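Side-chain contacts in glycerophosphoryl diester phosphodiesterase (Agrobacterium tumefaciens str. C58, PDB 3KS6), which belongs to the glycerophosphoryl diester phosphodiesterase family, adopts a TIM-barrel fold and carries a magnesium ion: residues A45-H50 against M67-V72; L157-P162 against G208-H213. All coordinates share one frame; numbering follows the deposited sequence. Where two conformers were deposited one is given.

Contact 1: residues A45-H50 against M67-V72; sequences AIVVHH and MTLAKV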
# COMPACT_ATOMS: atom_id res chain seq x y z
N ALA A 45 2.27 0.61 -20.30
CA ALA A 45 2.44 1.68 -19.33
C ALA A 45 2.03 1.13 -17.96
O ALA A 45 1.51 0.02 -17.86
CB ALA A 45 1.59 2.87 -19.70
N ILE A 46 2.31 1.93 -16.92
CA ILE A 46 2.03 1.62 -15.53
C ILE A 46 1.13 2.73 -14.96
O ILE A 46 1.52 3.88 -14.93
CB ILE A 46 3.30 1.53 -14.70
CG1 ILE A 46 4.24 0.45 -15.27
CG2 ILE A 46 2.95 1.22 -13.21
CD1 ILE A 46 5.56 0.39 -14.57
N VAL A 47 -0.08 2.38 -14.54
CA VAL A 47 -0.97 3.36 -13.95
C VAL A 47 -1.24 3.03 -12.50
O VAL A 47 -1.24 1.87 -12.10
CB VAL A 47 -2.30 3.52 -14.70
CG1 VAL A 47 -2.06 4.05 -16.12
CG2 VAL A 47 -3.09 2.20 -14.71
N VAL A 48 -1.47 4.09 -11.74
CA VAL A 48 -1.69 4.05 -10.29
C VAL A 48 -3.23 4.02 -10.07
O VAL A 48 -3.94 4.97 -10.33
CB VAL A 48 -1.09 5.29 -9.60
CG1 VAL A 48 -1.27 5.23 -8.10
CG2 VAL A 48 0.40 5.46 -9.97
N HIS A 49 -3.72 2.87 -9.62
CA HIS A 49 -5.17 2.64 -9.45
C HIS A 49 -5.34 1.44 -8.56
O HIS A 49 -4.55 0.49 -8.64
CB HIS A 49 -5.81 2.37 -10.81
CG HIS A 49 -7.28 2.68 -10.85
ND1 HIS A 49 -7.74 3.96 -11.10
CD2 HIS A 49 -8.38 1.91 -10.71
CE1 HIS A 49 -9.06 3.96 -11.09
NE2 HIS A 49 -9.48 2.73 -10.86
N HIS A 50 -6.38 1.43 -7.72
CA HIS A 50 -6.58 0.29 -6.84
C HIS A 50 -7.13 -0.94 -7.57
O HIS A 50 -6.43 -1.95 -7.67
CB HIS A 50 -7.50 0.67 -5.67
CG HIS A 50 -7.83 -0.50 -4.81
ND1 HIS A 50 -9.12 -0.97 -4.66
CD2 HIS A 50 -7.03 -1.34 -4.12
CE1 HIS A 50 -9.09 -2.05 -3.91
NE2 HIS A 50 -7.84 -2.29 -3.56
N MSE A 67 -6.71 -1.85 -21.95
CA MSE A 67 -6.86 -0.49 -22.46
C MSE A 67 -5.52 0.16 -22.69
O MSE A 67 -4.58 -0.14 -21.98
CB MSE A 67 -7.60 0.37 -21.40
CG MSE A 67 -9.01 -0.07 -21.12
SE MSE A 67 -9.73 1.01 -19.61
CE MSE A 67 -11.18 0.19 -19.47
N THR A 68 -5.45 1.11 -23.63
CA THR A 68 -4.26 1.90 -23.80
C THR A 68 -4.20 2.94 -22.69
O THR A 68 -5.23 3.28 -22.10
CB THR A 68 -4.26 2.67 -25.14
OG1 THR A 68 -5.38 3.55 -25.18
CG2 THR A 68 -4.31 1.69 -26.31
N LEU A 69 -3.02 3.47 -22.44
CA LEU A 69 -2.87 4.57 -21.51
C LEU A 69 -3.75 5.75 -21.91
O LEU A 69 -4.35 6.36 -21.05
CB LEU A 69 -1.41 5.03 -21.40
CG LEU A 69 -1.14 6.19 -20.43
CD1 LEU A 69 -1.60 5.80 -18.99
CD2 LEU A 69 0.35 6.59 -20.48
N ALA A 70 -3.83 6.09 -23.21
CA ALA A 70 -4.65 7.24 -23.63
C ALA A 70 -6.13 7.06 -23.23
O ALA A 70 -6.79 7.99 -22.81
CB ALA A 70 -4.52 7.47 -25.13
N LYS A 71 -6.64 5.85 -23.35
CA LYS A 71 -8.02 5.58 -22.99
C LYS A 71 -8.17 5.76 -21.46
O LYS A 71 -9.06 6.47 -21.00
CB LYS A 71 -8.45 4.20 -23.47
CG LYS A 71 -9.86 3.77 -23.03
CD LYS A 71 -10.93 4.76 -23.44
N VAL A 72 -7.25 5.17 -20.70
CA VAL A 72 -7.28 5.31 -19.23
C VAL A 72 -7.27 6.78 -18.84
O VAL A 72 -8.01 7.21 -17.95
CB VAL A 72 -6.08 4.58 -18.57
CG1 VAL A 72 -5.98 4.93 -17.06
CG2 VAL A 72 -6.20 3.09 -18.75
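The residue leading into strand 46-48, A45, lies closest to the first residue of helix 69-74, L69, with 6.4 Å between their CA atoms. No hydrogen bond bridges the two segments; the join is made by methyl groups. L69 has its CG anti to the backbone N (chi1 -180°), which carries the fork of the leucine out toward the strand and sets its two tips on different residues. CD2 packs on CB of A45 at 4.0 Å, while CD1 runs alongside V47 to reach its CG1, the two side chains pointing in opposite senses. That second approach, 3.4 Å between V47 CG1 and L69 CD1, is shorter than a normal carbon contact, but V47 was deposited in two conformers and the tightness is doubtful. The same CG1 of V47 meets CG1 of V72 at 4.1 Å, so L69 and V72, one turn apart, present a single apolar flank to the strand, and I64 packs on V47 as well. The helix start is fixed by T68 at the N-cap: its OG1 accepts from K71 N at 3.2 Å (155°), and D43 OD1 binds L69 N. Strand 46-48, antiparallel to barrel strand 33-40, and this short helix lie in the excursion before helix 88-95, consistent with the small insertion found in this family after the second barrel strand.

Contact 2: residues L157-P162 against G208-H213; sequences LWLVSP and GCWAAH
W210 and L159 meet at the carboxyl ends of two parallel strands of the TIM barrel, 206-210 and 156-160, which are separated by strand 184-188; the CA atoms of L159 and W210 stand 8.5 Å apart, and the indole spans the gap. The chi1 of W210 is 46°, which tucks CG between the backbone N and the carbonyl carbon and swings the ring across the middle strand toward segment 157-162. There NE1 is held by G186 O of that strand, a bond that helps fix the rotation of the ring. H188 and F140 add edge-to-face contacts. L159 turns its CG beside its own backbone N, anti to the carbonyl carbon (chi1 -63°), and with an extended chi2 of 166° it brings CD2 to the pyrrole part of the indole, 3.6 Å from W210 CD1. The methyl comes in obliquely. Further along, the benzo part of the indole follows the turn from strand to helix: V160 O lies near the ring plane at its edge, 3.7 Å from W210 CZ2, and S161 CA borders the same edge. S161 is the N-cap of helix 162-179, its OG bonded to V164 N in the first turn. The far end of the indole meets P162, the residue that opens that helix, whose CD slants in to 3.9 Å from W210 CH2.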
# COMPACT_ATOMS: atom_id res chain seq x y z
N LEU A 157 6.62 -6.91 2.30
CA LEU A 157 5.69 -7.32 3.34
C LEU A 157 4.47 -8.01 2.72
O LEU A 157 3.95 -7.55 1.71
CB LEU A 157 5.28 -6.18 4.26
CG LEU A 157 4.26 -5.16 3.80
CD1 LEU A 157 2.86 -5.56 4.16
CD2 LEU A 157 4.53 -3.76 4.36
N TRP A 158 4.05 -9.09 3.37
CA TRP A 158 2.92 -9.90 2.95
C TRP A 158 1.67 -9.42 3.64
O TRP A 158 1.59 -9.36 4.88
CB TRP A 158 3.19 -11.37 3.23
CG TRP A 158 2.08 -12.28 2.75
CD1 TRP A 158 1.29 -12.11 1.67
CD2 TRP A 158 1.69 -13.51 3.36
NE1 TRP A 158 0.39 -13.15 1.57
CE2 TRP A 158 0.62 -14.02 2.61
CE3 TRP A 158 2.15 -14.23 4.47
CZ2 TRP A 158 -0.00 -15.24 2.93
CZ3 TRP A 158 1.54 -15.41 4.78
CH2 TRP A 158 0.48 -15.91 4.02
N LEU A 159 0.71 -9.03 2.83
CA LEU A 159 -0.61 -8.62 3.29
C LEU A 159 -1.45 -9.85 3.46
O LEU A 159 -1.69 -10.61 2.49
CB LEU A 159 -1.25 -7.70 2.26
CG LEU A 159 -0.50 -6.37 2.04
CD1 LEU A 159 -0.99 -5.66 0.75
CD2 LEU A 159 -0.69 -5.51 3.27
N VAL A 160 -1.89 -10.05 4.70
CA VAL A 160 -2.65 -11.26 5.12
C VAL A 160 -4.10 -10.85 5.38
O VAL A 160 -4.42 -10.14 6.36
CB VAL A 160 -2.00 -11.85 6.37
CG1 VAL A 160 -2.81 -13.08 6.89
CG2 VAL A 160 -0.53 -12.24 6.09
N SER A 161 -4.99 -11.27 4.48
CA SER A 161 -6.40 -10.92 4.57
C SER A 161 -7.08 -11.57 5.78
O SER A 161 -6.61 -12.61 6.27
CB SER A 161 -7.14 -11.37 3.32
OG SER A 161 -7.09 -12.79 3.24
N PRO A 162 -8.17 -10.97 6.28
CA PRO A 162 -8.93 -11.62 7.37
C PRO A 162 -9.24 -13.11 7.10
O PRO A 162 -9.11 -13.93 8.02
CB PRO A 162 -10.19 -10.73 7.49
CG PRO A 162 -9.63 -9.33 7.13
CD PRO A 162 -8.72 -9.64 5.93
N GLY A 208 2.66 -5.18 11.24
CA GLY A 208 1.94 -3.96 10.99
C GLY A 208 0.50 -4.18 10.55
O GLY A 208 0.03 -5.32 10.45
N CYS A 209 -0.20 -3.08 10.27
CA CYS A 209 -1.62 -3.15 9.97
C CYS A 209 -2.04 -2.31 8.77
O CYS A 209 -1.27 -1.49 8.22
CB CYS A 209 -2.47 -2.78 11.21
SG CYS A 209 -2.08 -3.74 12.66
N TRP A 210 -3.26 -2.56 8.33
CA TRP A 210 -3.89 -1.80 7.26
C TRP A 210 -5.39 -1.64 7.57
O TRP A 210 -5.93 -2.25 8.51
CB TRP A 210 -3.63 -2.41 5.86
CG TRP A 210 -3.83 -3.88 5.77
CD1 TRP A 210 -2.93 -4.83 6.05
CD2 TRP A 210 -5.02 -4.57 5.34
NE1 TRP A 210 -3.48 -6.09 5.85
CE2 TRP A 210 -4.76 -5.94 5.39
CE3 TRP A 210 -6.28 -4.15 4.88
CZ2 TRP A 210 -5.71 -6.89 5.06
CZ3 TRP A 210 -7.21 -5.08 4.54
CH2 TRP A 210 -6.93 -6.45 4.63
N ALA A 211 -6.00 -0.73 6.84
CA ALA A 211 -7.42 -0.37 6.96
C ALA A 211 -7.77 0.38 8.24
O ALA A 211 -8.90 0.28 8.72
CB ALA A 211 -8.37 -1.61 6.75
N ALA A 212 -6.81 1.15 8.78
CA ALA A 212 -7.00 1.91 10.03
C ALA A 212 -7.52 3.29 9.67
O ALA A 212 -6.76 4.25 9.60
CB ALA A 212 -5.74 2.01 10.78
N HIS A 213 -8.82 3.38 9.43
CA HIS A 213 -9.43 4.61 8.89
C HIS A 213 -10.17 5.49 9.91
O HIS A 213 -10.36 6.69 9.65
CB HIS A 213 -10.38 4.24 7.76
CG HIS A 213 -9.75 3.39 6.71
ND1 HIS A 213 -8.48 3.60 6.22
CD2 HIS A 213 -10.23 2.32 6.05
CE1 HIS A 213 -8.21 2.71 5.28
NE2 HIS A 213 -9.26 1.91 5.16

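Contacts 1 and 2 flank the middle of the chain from opposite sides, with their own centres 26 Å apart and their nearest atoms about 9 Å apart, although strands of both belong to one sheet. The magnesium site of E35, D37 and E105 relates them. In contact 1 the side chain of V47 is about 14 Å from the metal, but the segment continues inward: H49 pairs by backbone with D37, and the H50 side chain packs on D37. From contact 2, L159 touches E105. An acetate ion and an unidentified ligand, probably from the crystallisation liquor, each sit about 4 Å from the W210 side chain, consistent with a pocket beside that contact.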